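Local coordinates for putative nucleoprotein (PDB 4EWC) that encapsidates the negative-strand RNA genome of an orthomyxovirus, shielding it from nucleases and forming the ribonucleoprotein that serves as template for transcription and replication, at residues N462-S467 with S495-E500; V568-V573 with I581-V586; F436-A441 with Q490-S495; I391-S396 with K421-A426; D272-P277 with R442-V447. All blocks are in the same frame, centred on the assembly; numbering follows the deposited sequence.

Contact 1. Residues N462-S467 with S495-E500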
# COMPACT_ATOMS: atom_id res chain seq x y z
N ASN A 462 6.45 -6.93 0.30
CA ASN A 462 7.46 -7.23 1.31
C ASN A 462 8.05 -8.65 1.22
O ASN A 462 9.17 -8.88 1.68
CB ASN A 462 6.93 -6.97 2.71
CG ASN A 462 6.77 -5.50 2.99
OD1 ASN A 462 7.59 -4.89 3.68
ND2 ASN A 462 5.71 -4.92 2.44
N ALA A 463 7.30 -9.58 0.65
CA ALA A 463 7.75 -10.96 0.58
C ALA A 463 8.92 -11.09 -0.40
O ALA A 463 9.94 -11.67 -0.06
CB ALA A 463 6.61 -11.88 0.21
N VAL A 464 8.75 -10.56 -1.60
CA VAL A 464 9.83 -10.55 -2.58
C VAL A 464 10.00 -9.13 -3.04
O VAL A 464 9.29 -8.69 -3.95
CB VAL A 464 9.51 -11.41 -3.81
CG1 VAL A 464 10.67 -11.35 -4.80
CG2 VAL A 464 9.24 -12.84 -3.41
N PRO A 465 10.95 -8.39 -2.42
CA PRO A 465 11.08 -6.96 -2.71
C PRO A 465 11.24 -6.74 -4.20
O PRO A 465 11.85 -7.57 -4.89
CB PRO A 465 12.37 -6.58 -1.99
CG PRO A 465 12.51 -7.57 -0.92
CD PRO A 465 12.00 -8.86 -1.51
N GLY A 466 10.69 -5.63 -4.68
CA GLY A 466 10.91 -5.25 -6.06
C GLY A 466 9.90 -5.85 -7.00
O GLY A 466 9.91 -5.55 -8.19
N SER A 467 9.03 -6.71 -6.49
CA SER A 467 8.01 -7.28 -7.35
C SER A 467 6.95 -6.22 -7.67
O SER A 467 6.81 -5.22 -6.94
CB SER A 467 7.37 -8.51 -6.70
OG SER A 467 6.81 -8.18 -5.46
N SER A 495 17.91 -12.77 -1.93
CA SER A 495 18.21 -12.34 -0.57
C SER A 495 17.21 -11.23 -0.29
O SER A 495 16.48 -10.80 -1.19
CB SER A 495 19.65 -11.84 -0.46
OG SER A 495 20.05 -11.09 -1.59
N ASN A 496 17.12 -10.79 0.95
CA ASN A 496 16.11 -9.80 1.32
C ASN A 496 14.66 -10.28 1.17
O ASN A 496 13.72 -9.54 1.50
CB ASN A 496 16.33 -8.47 0.59
CG ASN A 496 17.79 -8.05 0.57
OD1 ASN A 496 18.58 -8.52 1.40
ND2 ASN A 496 18.15 -7.18 -0.36
N VAL A 497 14.48 -11.50 0.69
CA VAL A 497 13.18 -12.16 0.71
C VAL A 497 12.65 -12.22 2.16
O VAL A 497 13.43 -12.11 3.10
CB VAL A 497 13.28 -13.57 0.10
CG1 VAL A 497 13.82 -14.54 1.13
CG2 VAL A 497 11.95 -14.05 -0.43
N ARG A 498 11.35 -12.38 2.34
CA ARG A 498 10.73 -12.36 3.68
C ARG A 498 9.47 -13.20 3.79
O ARG A 498 8.78 -13.43 2.80
CB ARG A 498 10.40 -10.93 4.10
CG ARG A 498 11.52 -10.19 4.78
CD ARG A 498 11.02 -8.85 5.22
NE ARG A 498 11.69 -8.40 6.43
CZ ARG A 498 11.45 -7.23 7.02
NH1 ARG A 498 10.55 -6.39 6.49
NH2 ARG A 498 12.11 -6.92 8.14
N TYR A 499 9.14 -13.63 5.00
CA TYR A 499 7.89 -14.38 5.22
C TYR A 499 7.05 -13.73 6.31
O TYR A 499 7.58 -13.07 7.19
CB TYR A 499 8.18 -15.87 5.52
CG TYR A 499 8.75 -16.12 6.89
CD1 TYR A 499 7.91 -16.34 7.97
CD2 TYR A 499 10.13 -16.14 7.12
CE1 TYR A 499 8.40 -16.56 9.22
CE2 TYR A 499 10.64 -16.37 8.38
CZ TYR A 499 9.77 -16.58 9.43
OH TYR A 499 10.23 -16.80 10.71
N GLU A 500 5.74 -13.89 6.22
CA GLU A 500 4.84 -13.33 7.23
C GLU A 500 4.81 -14.19 8.50
O GLU A 500 4.63 -15.41 8.44
CB GLU A 500 3.41 -13.18 6.67
CG GLU A 500 2.36 -12.84 7.73
CD GLU A 500 0.96 -12.56 7.15
OE1 GLU A 500 0.56 -13.20 6.16
OE2 GLU A 500 0.26 -11.69 7.69
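Arg-498 and Ala-463 make the one hydrogen bond between 462-467 and 495-500: the backbone N of Arg-498 donates to Ala-463 O over 2.9 Å, on a lone pair in the carbonyl plane, with an N-H...O angle of 146°. The same oxygen is approached by the side chain next door. With chi1 of Val-497 at 80°, CG2 is turned anti to its own backbone N and lies against Ala-463 O, while across the apolar flank it meets Val-464 CG2 at 4.2 Å. Arg-498 runs beside the end of helix 457-463, its CB 3.4 Å from Asn-462 O; the chain is straight to CD and bends at chi3 (149°), which leaves the guanidinium with its edge toward Asn-462 OD1, 4.3 Å from NH1 and thus a loose approach. The amide of Asn-462 is held at its other end, where ND2 bonds to Asp-458 O. On the more open side, the ring of Pro-465 rests on the backbone of Asn-496, with CG 3.3 Å from the Asn-496 carbonyl O. Val-464 O, at the head of a type II turn, takes both the N and the OG of Ser-467. Beyond the pair, Val-497 packs on Cys-420 and Cys-423 of helix 417-425, Val-464 on Ala-446 of helix 438-449, and strand 499-500 is, within this chain, the outer strand beside 568-574.

Contact 2. Residues V568-V573 with I581-V586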
# COMPACT_ATOMS: atom_id res chain seq x y z
N VAL A 568 -5.27 -3.19 10.12
CA VAL A 568 -4.73 -4.51 10.38
C VAL A 568 -3.24 -4.57 10.12
O VAL A 568 -2.77 -4.29 9.02
CB VAL A 568 -5.39 -5.56 9.48
CG1 VAL A 568 -4.85 -6.94 9.81
CG2 VAL A 568 -6.91 -5.50 9.62
N LYS A 569 -2.47 -4.95 11.13
CA LYS A 569 -1.03 -5.01 10.91
C LYS A 569 -0.46 -6.41 11.07
O LYS A 569 -1.03 -7.26 11.72
CB LYS A 569 -0.29 -3.99 11.78
CG LYS A 569 -0.14 -4.35 13.22
CD LYS A 569 0.92 -3.43 13.84
CE LYS A 569 0.97 -3.55 15.35
NZ LYS A 569 2.08 -2.72 15.89
N THR A 570 0.68 -6.63 10.43
CA THR A 570 1.30 -7.95 10.44
C THR A 570 2.83 -7.83 10.34
O THR A 570 3.36 -6.80 9.94
CB THR A 570 0.68 -8.85 9.34
OG1 THR A 570 1.13 -10.20 9.50
CG2 THR A 570 1.00 -8.34 7.95
N PHE A 571 3.55 -8.87 10.73
CA PHE A 571 5.00 -8.78 10.76
C PHE A 571 5.62 -9.57 9.63
O PHE A 571 5.25 -10.71 9.39
CB PHE A 571 5.53 -9.25 12.12
CG PHE A 571 5.18 -8.33 13.25
CD1 PHE A 571 3.95 -8.42 13.88
CD2 PHE A 571 6.06 -7.35 13.65
CE1 PHE A 571 3.61 -7.55 14.91
CE2 PHE A 571 5.73 -6.47 14.69
CZ PHE A 571 4.51 -6.58 15.31
N MSE A 572 6.54 -8.93 8.92
CA MSE A 572 7.37 -9.62 7.93
C MSE A 572 8.72 -9.94 8.59
O MSE A 572 9.36 -9.08 9.19
CB MSE A 572 7.58 -8.75 6.71
CG MSE A 572 6.29 -8.29 6.03
SE MSE A 572 5.21 -9.86 5.47
CE MSE A 572 3.73 -9.60 6.65
N VAL A 573 9.16 -11.19 8.45
CA VAL A 573 10.31 -11.68 9.18
C VAL A 573 11.50 -11.91 8.25
O VAL A 573 11.40 -12.63 7.26
CB VAL A 573 9.94 -12.98 9.97
CG1 VAL A 573 11.13 -13.59 10.61
CG2 VAL A 573 8.89 -12.67 11.03
N ILE A 581 4.14 -4.35 9.11
CA ILE A 581 3.50 -3.66 7.98
C ILE A 581 2.00 -3.67 8.19
O ILE A 581 1.49 -4.46 8.98
CB ILE A 581 3.80 -4.30 6.60
CG1 ILE A 581 3.13 -5.67 6.47
CG2 ILE A 581 5.31 -4.37 6.33
CD1 ILE A 581 2.99 -6.14 5.04
N VAL A 582 1.29 -2.79 7.48
CA VAL A 582 -0.17 -2.76 7.48
C VAL A 582 -0.75 -3.46 6.25
O VAL A 582 -0.38 -3.15 5.12
CB VAL A 582 -0.73 -1.31 7.48
CG1 VAL A 582 -2.20 -1.30 7.07
CG2 VAL A 582 -0.53 -0.64 8.82
N ILE A 583 -1.66 -4.39 6.46
CA ILE A 583 -2.39 -4.94 5.33
C ILE A 583 -3.50 -3.93 4.97
O ILE A 583 -4.50 -3.79 5.69
CB ILE A 583 -2.98 -6.34 5.65
CG1 ILE A 583 -1.86 -7.26 6.11
CG2 ILE A 583 -3.66 -6.94 4.45
CD1 ILE A 583 -2.36 -8.51 6.80
N SER A 584 -3.29 -3.23 3.86
CA SER A 584 -4.15 -2.11 3.47
C SER A 584 -5.50 -2.54 2.94
O SER A 584 -6.49 -1.83 3.09
CB SER A 584 -3.47 -1.26 2.39
OG SER A 584 -3.09 -2.06 1.29
N GLY A 585 -5.53 -3.70 2.31
CA GLY A 585 -6.73 -4.18 1.66
C GLY A 585 -6.53 -4.15 0.15
O GLY A 585 -7.26 -4.81 -0.58
N VAL A 586 -5.56 -3.38 -0.32
CA VAL A 586 -5.25 -3.38 -1.74
C VAL A 586 -4.62 -4.72 -2.09
O VAL A 586 -3.85 -5.28 -1.31
CB VAL A 586 -4.28 -2.23 -2.15
CG1 VAL A 586 -3.90 -2.35 -3.63
CG2 VAL A 586 -4.93 -0.90 -1.91
O HOH W 1 -6.00 -2.51 7.43
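Ile-581 and Thr-570 face each other with both inner branches turned between backbone N and carbonyl carbon: chi1 of Ile-581, 69°, places CG1 there, and chi1 of Thr-570, -171°, does the same for its methyl CG2. Ile-581 CG1 and Thr-570 CG2 meet at 3.7 Å. From its other flank Thr-570 CG2 is touched by Ile-583 CD1 at 3.6 Å, the two side chains meeting at a slant. Met-572, a selenomethionine, folds back at chi2 and chi3 and lies at about a right angle to Ile-581, its CE 3.9 Å from Ile-581 CD1. Val-568 CG1 extends this apolar face by touching Ile-583 CD1, whereas Lys-569 and Val-582 occupy the reverse face. Beneath the side chains runs an antiparallel beta hairpin of strands 568-574 and 577-583. Thr-570 and Ile-581 form a hydrogen-bonded pair: Thr-570 N reaches Ile-581 O, and Ile-581 N reaches Thr-570 O at 2.7 Å and 174°. Lys-569 with Val-582 is the non-hydrogen-bonded pair beside it. Farther along, Ile-583 N bonds to Val-568 O at 2.8 Å, while a water links Val-568 N to Ile-583 O. The second subunit meets the outer edge of strand 577-583, where Tyr-470 OH of that subunit bonds to Val-582 N. The chemistry is therefore divided: backbone bonds set the register, methyl groups fill one face, and the hydroxyl of Thr-570 is satisfied by Glu-500 on the neighbouring strand.

Contact 3. Residues F436-A441 with Q490-S495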
# COMPACT_ATOMS: atom_id res chain seq x y z
N PHE A 436 7.52 -10.06 -20.03
CA PHE A 436 7.80 -10.79 -18.81
C PHE A 436 9.08 -10.24 -18.19
O PHE A 436 10.15 -10.82 -18.37
CB PHE A 436 7.94 -12.27 -19.14
CG PHE A 436 7.80 -13.18 -17.95
CD1 PHE A 436 8.89 -13.50 -17.14
CD2 PHE A 436 6.56 -13.73 -17.64
CE1 PHE A 436 8.75 -14.34 -16.03
CE2 PHE A 436 6.41 -14.58 -16.52
CZ PHE A 436 7.50 -14.88 -15.72
N THR A 437 8.97 -9.11 -17.48
CA THR A 437 10.14 -8.43 -16.91
C THR A 437 10.57 -9.04 -15.58
O THR A 437 9.92 -9.95 -15.07
CB THR A 437 9.88 -6.93 -16.67
OG1 THR A 437 9.00 -6.77 -15.55
CG2 THR A 437 9.24 -6.29 -17.89
N MSE A 438 11.64 -8.51 -15.02
CA MSE A 438 12.16 -9.03 -13.78
C MSE A 438 11.16 -8.82 -12.66
O MSE A 438 10.96 -9.70 -11.82
CB MSE A 438 13.51 -8.39 -13.44
CG MSE A 438 14.05 -8.79 -12.07
SE MSE A 438 14.51 -10.71 -11.94
CE MSE A 438 16.04 -10.77 -13.13
N SER A 439 10.51 -7.67 -12.65
CA SER A 439 9.54 -7.37 -11.61
C SER A 439 8.28 -8.23 -11.77
O SER A 439 7.61 -8.54 -10.78
CB SER A 439 9.17 -5.89 -11.63
OG SER A 439 8.42 -5.62 -12.78
N VAL A 440 7.96 -8.62 -12.99
CA VAL A 440 6.90 -9.60 -13.23
C VAL A 440 7.29 -10.96 -12.65
O VAL A 440 6.51 -11.58 -11.91
CB VAL A 440 6.62 -9.78 -14.73
CG1 VAL A 440 5.61 -10.92 -14.95
CG2 VAL A 440 6.08 -8.50 -15.32
N ALA A 441 8.50 -11.41 -12.96
CA ALA A 441 9.00 -12.70 -12.47
C ALA A 441 9.01 -12.72 -10.95
O ALA A 441 8.60 -13.71 -10.34
CB ALA A 441 10.38 -13.00 -13.04
N GLN A 490 18.99 -13.70 -16.88
CA GLN A 490 19.78 -13.11 -15.83
C GLN A 490 19.38 -13.63 -14.47
O GLN A 490 18.47 -14.44 -14.34
CB GLN A 490 19.70 -11.59 -15.86
CG GLN A 490 18.33 -11.04 -16.15
CD GLN A 490 18.38 -9.57 -16.46
OE1 GLN A 490 17.36 -8.88 -16.49
NE2 GLN A 490 19.59 -9.07 -16.69
N GLY A 491 20.12 -13.19 -13.46
CA GLY A 491 19.99 -13.74 -12.12
C GLY A 491 18.77 -13.25 -11.38
O GLY A 491 18.44 -12.07 -11.40
N LEU A 492 18.11 -14.18 -10.71
CA LEU A 492 16.96 -13.86 -9.87
C LEU A 492 17.38 -13.94 -8.42
O LEU A 492 17.09 -14.92 -7.73
CB LEU A 492 15.81 -14.82 -10.15
CG LEU A 492 14.43 -14.51 -9.58
CD1 LEU A 492 14.36 -13.11 -8.99
CD2 LEU A 492 13.36 -14.71 -10.63
N ARG A 493 18.07 -12.90 -7.95
CA ARG A 493 18.55 -12.86 -6.58
C ARG A 493 17.39 -12.75 -5.61
O ARG A 493 16.46 -11.97 -5.83
CB ARG A 493 19.52 -11.69 -6.38
N LEU A 494 17.44 -13.52 -4.53
CA LEU A 494 16.34 -13.57 -3.59
C LEU A 494 16.82 -13.49 -2.15
O LEU A 494 16.22 -14.07 -1.25
CB LEU A 494 15.53 -14.85 -3.76
CG LEU A 494 14.69 -15.07 -5.01
CD1 LEU A 494 14.01 -16.45 -4.97
CD2 LEU A 494 13.64 -13.97 -5.15
N SER A 495 17.91 -12.77 -1.93
CA SER A 495 18.21 -12.34 -0.57
C SER A 495 17.21 -11.23 -0.29
O SER A 495 16.48 -10.80 -1.19
CB SER A 495 19.65 -11.84 -0.46
OG SER A 495 20.05 -11.09 -1.59
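Met-438, a selenomethionine, and Leu-492 form the close-packed part of the contact, with SE of Met-438 at 3.8 Å from CD1 of Leu-492. The Met-438 chain leaves the helix with CG anti to the backbone N (chi1 174°) and then bends twice, at chi2 and chi3, which brings SE against Leu-492 CD1 and sends CE on toward strand 488-491. The two side chains meet at a slant. The other leucine branch, CD2, rests on Ala-441 CB at 4.2 Å, so Leu-492 spans two positions one turn apart on the same helix face. Met-438 and Ala-441 belong to the first turn of helix 438-449, with Thr-437 at its N-cap; opposite them, the chain leaves a two-stranded antiparallel sheet in which 488-491 pairs with 429-432. Val-430 of that partner strand touches Met-438, Ala-441 and Leu-492 alike and completes the apolar cluster. Toward solvent less surface is buried: CE of Met-438 lies beside the backbone O of Gly-491 and touches CG of the exposed Gln-490 at 3.8 Å. Gln-490 runs extended beyond CG, with OE1 also near that methyl; no hydrogen bond crosses between 436-441 and 490-495.

Contact 4. Residues I391-S396 with K421-A426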
# COMPACT_ATOMS: atom_id res chain seq x y z
N ILE A 391 6.81 -23.08 -0.01
CA ILE A 391 8.05 -23.59 -0.56
C ILE A 391 8.70 -22.57 -1.45
O ILE A 391 8.02 -21.76 -2.08
CB ILE A 391 7.88 -24.92 -1.34
CG1 ILE A 391 6.89 -24.75 -2.50
CG2 ILE A 391 7.56 -26.07 -0.39
CD1 ILE A 391 6.78 -25.98 -3.41
N PRO A 392 10.05 -22.61 -1.53
CA PRO A 392 10.81 -21.76 -2.46
C PRO A 392 10.50 -22.16 -3.89
O PRO A 392 9.86 -23.19 -4.10
CB PRO A 392 12.26 -22.14 -2.14
CG PRO A 392 12.17 -23.57 -1.63
CD PRO A 392 10.92 -23.58 -0.83
N PRO A 393 10.91 -21.35 -4.86
CA PRO A 393 10.80 -21.75 -6.27
C PRO A 393 11.37 -23.15 -6.53
O PRO A 393 12.39 -23.55 -5.95
CB PRO A 393 11.66 -20.72 -6.99
CG PRO A 393 11.49 -19.49 -6.15
CD PRO A 393 11.30 -19.95 -4.71
N ILE A 394 10.70 -23.86 -7.43
CA ILE A 394 11.03 -25.23 -7.79
C ILE A 394 12.50 -25.41 -8.12
O ILE A 394 13.19 -26.21 -7.50
CB ILE A 394 10.14 -25.71 -8.97
CG1 ILE A 394 8.68 -25.75 -8.52
CG2 ILE A 394 10.57 -27.08 -9.46
CD1 ILE A 394 8.46 -26.63 -7.29
N SER A 395 12.98 -24.64 -9.09
CA SER A 395 14.39 -24.66 -9.49
C SER A 395 15.32 -24.45 -8.32
O SER A 395 16.28 -25.22 -8.14
CB SER A 395 14.68 -23.63 -10.58
OG SER A 395 14.21 -24.10 -11.83
N SER A 396 15.04 -23.42 -7.53
CA SER A 396 15.81 -23.15 -6.32
C SER A 396 15.89 -24.40 -5.47
O SER A 396 16.95 -24.78 -4.99
CB SER A 396 15.18 -22.00 -5.53
OG SER A 396 15.31 -20.77 -6.23
N LYS A 421 15.14 -19.47 3.60
CA LYS A 421 16.51 -19.95 3.75
C LYS A 421 17.02 -20.56 2.47
O LYS A 421 18.17 -20.36 2.11
CB LYS A 421 16.62 -20.98 4.85
CG LYS A 421 16.69 -20.39 6.25
CD LYS A 421 16.71 -21.51 7.26
CE LYS A 421 16.46 -21.02 8.68
NZ LYS A 421 16.39 -22.18 9.61
N ILE A 422 16.16 -21.31 1.79
CA ILE A 422 16.55 -21.89 0.51
C ILE A 422 16.69 -20.80 -0.54
O ILE A 422 17.63 -20.81 -1.35
CB ILE A 422 15.57 -22.98 0.06
CG1 ILE A 422 15.73 -24.21 0.94
CG2 ILE A 422 15.78 -23.35 -1.41
CD1 ILE A 422 14.69 -25.25 0.71
N CYS A 423 15.76 -19.85 -0.51
CA CYS A 423 15.78 -18.70 -1.42
C CYS A 423 17.08 -17.94 -1.35
O CYS A 423 17.71 -17.71 -2.38
CB CYS A 423 14.63 -17.74 -1.12
SG CYS A 423 12.99 -18.25 -1.72
N ARG A 424 17.47 -17.53 -0.15
CA ARG A 424 18.71 -16.78 0.01
C ARG A 424 19.93 -17.60 -0.45
O ARG A 424 20.86 -17.05 -1.06
CB ARG A 424 18.88 -16.31 1.45
CG ARG A 424 17.76 -15.42 1.95
CD ARG A 424 18.03 -14.86 3.33
NE ARG A 424 16.81 -14.31 3.90
CZ ARG A 424 15.96 -15.00 4.66
NH1 ARG A 424 16.22 -16.27 4.96
NH2 ARG A 424 14.86 -14.42 5.12
N GLU A 425 19.89 -18.91 -0.21
CA GLU A 425 21.03 -19.78 -0.49
C GLU A 425 21.27 -20.06 -1.97
O GLU A 425 22.36 -19.80 -2.49
CB GLU A 425 20.91 -21.11 0.27
CG GLU A 425 22.24 -21.84 0.49
CD GLU A 425 22.81 -22.53 -0.77
OE1 GLU A 425 22.02 -23.05 -1.60
OE2 GLU A 425 24.06 -22.57 -0.90
N ALA A 426 20.28 -20.61 -2.66
CA ALA A 426 20.45 -20.96 -4.07
C ALA A 426 20.60 -19.71 -4.95
O ALA A 426 20.32 -18.58 -4.54
CB ALA A 426 19.32 -21.83 -4.57
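The ring of Pro-392 is the main bump on 391-396, and it presses against the branched side chain of Ile-422. Its CG sits 3.6 Å from Ile-422 CG2 and 3.8 Å from Ile-422 CD1, so the proline corner enters the notch between two methyl-bearing arms of the isoleucine. That notch exists because chi1 of Ile-422 (-71°) sets CG2 anti to the backbone N while CG1 lies beside the N, anti to the carbonyl carbon, and the extended chi2 (172°) carries CD1 alongside the same ring corner. The two side chains meet at an oblique angle. A second, smaller bump comes from the helix: SG of Cys-423 reaches the step between the two consecutive prolines, 4.0 Å from Pro-392 CB and 3.8 Å from Pro-393 CD. Pro-392 is thus touched by both Ile-422 and Cys-423, neighbours on helix 417-425. Farther along the chain, just past the end of that helix, the small CB of Ala-426 rests on the backbone of Ser-396, 3.8 Å from its carbonyl O, and Ile-422 CG2 lies 4.0 Å from the same oxygen. The short side chains at Ser-396 and Ala-426 let the backbones approach to 5.6 Å between their CA atoms. No hydrogen bond crosses the interface, whose fit is one of shape. Pro-393, at the N-cap position of helix 394-402, also packs on Val-445 of helix 438-449, which Cys-423 meets through Met-449; Ile-422 reaches Leu-397 and Tyr-400 of helix 394-402, and Ile-391 turns to helix 253-269.

Contact 5. Residues D272-P277 with R442-V447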
# COMPACT_ATOMS: atom_id res chain seq x y z
N ASP A 272 -0.40 -18.86 -12.34
CA ASP A 272 -1.37 -18.75 -13.43
C ASP A 272 -2.57 -17.93 -13.04
O ASP A 272 -3.13 -17.21 -13.86
CB ASP A 272 -1.84 -20.12 -13.89
CG ASP A 272 -0.69 -21.04 -14.23
OD1 ASP A 272 0.46 -20.55 -14.43
OD2 ASP A 272 -0.93 -22.27 -14.31
N GLN A 273 -2.99 -18.03 -11.78
CA GLN A 273 -4.15 -17.26 -11.36
C GLN A 273 -3.82 -15.79 -11.25
O GLN A 273 -4.71 -14.96 -11.14
CB GLN A 273 -4.72 -17.80 -10.05
CG GLN A 273 -5.80 -18.80 -10.28
CD GLN A 273 -6.37 -19.29 -8.98
OE1 GLN A 273 -5.75 -20.09 -8.28
NE2 GLN A 273 -7.56 -18.80 -8.63
N LEU A 274 -2.53 -15.46 -11.28
CA LEU A 274 -2.14 -14.06 -11.43
C LEU A 274 -2.60 -13.58 -12.81
O LEU A 274 -3.17 -12.50 -12.96
CB LEU A 274 -0.64 -13.90 -11.28
CG LEU A 274 -0.07 -12.50 -11.43
CD1 LEU A 274 -0.91 -11.53 -10.68
CD2 LEU A 274 1.35 -12.47 -10.89
N PHE A 275 -2.38 -14.41 -13.82
CA PHE A 275 -2.73 -14.04 -15.18
C PHE A 275 -4.18 -14.27 -15.53
O PHE A 275 -4.76 -13.51 -16.31
CB PHE A 275 -1.79 -14.70 -16.20
CG PHE A 275 -0.40 -14.17 -16.11
CD1 PHE A 275 -0.10 -12.93 -16.64
CD2 PHE A 275 0.59 -14.88 -15.46
CE1 PHE A 275 1.16 -12.42 -16.54
CE2 PHE A 275 1.86 -14.38 -15.35
CZ PHE A 275 2.15 -13.14 -15.90
N ALA A 276 -4.78 -15.31 -14.97
CA ALA A 276 -6.21 -15.54 -15.19
C ALA A 276 -6.89 -16.03 -13.91
O ALA A 276 -7.07 -17.23 -13.71
CB ALA A 276 -6.43 -16.52 -16.36
N PRO A 277 -7.25 -15.09 -13.02
CA PRO A 277 -7.79 -15.30 -11.67
C PRO A 277 -8.98 -16.23 -11.64
O PRO A 277 -9.17 -16.94 -10.64
CB PRO A 277 -8.26 -13.91 -11.25
CG PRO A 277 -7.52 -13.00 -12.06
CD PRO A 277 -7.13 -13.66 -13.33
N ARG A 442 9.47 -11.63 -10.34
CA ARG A 442 9.47 -11.53 -8.88
C ARG A 442 8.06 -11.64 -8.27
O ARG A 442 7.87 -12.25 -7.22
CB ARG A 442 10.19 -10.25 -8.43
CG ARG A 442 11.66 -10.28 -8.81
CD ARG A 442 12.39 -9.00 -8.45
NE ARG A 442 12.72 -8.97 -7.04
CZ ARG A 442 13.76 -9.60 -6.51
NH1 ARG A 442 14.59 -10.30 -7.28
NH2 ARG A 442 13.98 -9.52 -5.20
N THR A 443 7.08 -11.07 -8.96
CA THR A 443 5.68 -11.19 -8.55
C THR A 443 5.20 -12.65 -8.65
O THR A 443 4.41 -13.10 -7.83
CB THR A 443 4.75 -10.24 -9.36
OG1 THR A 443 5.16 -8.88 -9.18
CG2 THR A 443 3.32 -10.36 -8.90
N CYS A 444 5.68 -13.37 -9.65
CA CYS A 444 5.28 -14.75 -9.87
C CYS A 444 5.84 -15.70 -8.81
O CYS A 444 5.23 -16.71 -8.45
CB CYS A 444 5.73 -15.21 -11.26
SG CYS A 444 4.68 -14.56 -12.52
N VAL A 445 7.03 -15.34 -8.33
CA VAL A 445 7.70 -16.04 -7.28
C VAL A 445 6.96 -15.78 -5.97
O VAL A 445 6.65 -16.71 -5.23
CB VAL A 445 9.17 -15.56 -7.19
CG1 VAL A 445 9.82 -15.90 -5.83
CG2 VAL A 445 9.98 -16.15 -8.33
N ALA A 446 6.69 -14.50 -5.69
CA ALA A 446 6.00 -14.09 -4.48
C ALA A 446 4.69 -14.84 -4.35
O ALA A 446 4.40 -15.45 -3.32
CB ALA A 446 5.73 -12.60 -4.51
N VAL A 447 3.90 -14.78 -5.42
CA VAL A 447 2.60 -15.44 -5.45
C VAL A 447 2.70 -16.96 -5.15
O VAL A 447 1.92 -17.48 -4.38
CB VAL A 447 1.84 -15.08 -6.75
CG1 VAL A 447 0.82 -16.16 -7.13
CG2 VAL A 447 1.17 -13.73 -6.59
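Leu-274 points toward helix 438-449 and meets Thr-443 at about a right angle, methyl against methyl: Leu-274 CD2 lies 3.5 Å from Thr-443 CG2. The leucine stretches across because CG stands anti to its backbone N (chi1 179°), and CD2 is the branch that does the touching throughout. Around that methyl are also Cys-444 SG at 4.3 Å and, one turn along from Thr-443, Val-447 CG2 at 4.5 Å, so CD2 lies among three side chains of one helix. Thr-443 presents its methyl to the leucine by turning CG2 anti to the backbone N (chi1 -59°), which directs OG1 elsewhere, to Glu-468 O and to Ser-439 O one turn earlier in the helix. Phe-275 starts beside Leu-274 but swings its ring round toward Cys-444. SG of Cys-444 lies 4.0 Å from Phe-275 CE2 and 5.2 Å from the ring centroid, an oblique sulfur-aromatic contact. The cysteine also packs on Trp-174 of helix 174-188, a second aromatic neighbour from another part of the chain. Close to the centre of the molecule, this contact thus ties the short, weakly bonded helix 272-275 to helix 438-449. Its chemistry is apolar: methyls, a cysteine sulfur and an aromatic ring make the interface, no hydrogen bond crosses it, and the one hydroxyl at its heart, that of Thr-443, is paid for outside the two segments.

In the fold
From the N terminus, contact 5 closes the longest loop by bringing 272-277 to 442-447, 165 residues on. Contact 4 lies nested within that loop, joining 391-396 to helix 417-425. Contact 3 shares helix 438-449 with contact 5 and crosses it, since 436-441 lies inside the loop closed by contact 5 and 490-495 beyond it. Contact 1 closes the loop from the end of helix 457-463 to the start of strand 499-500; it crosses contact 3, sharing Ser-495. Arg-442 ties contacts 1, 3 and 5 together by bonding to Pro-465 O and Arg-493 O. Contact 2, a local hairpin, follows in series and joins contact 1 through the sheet, where strand 499-500 pairs with 568-574.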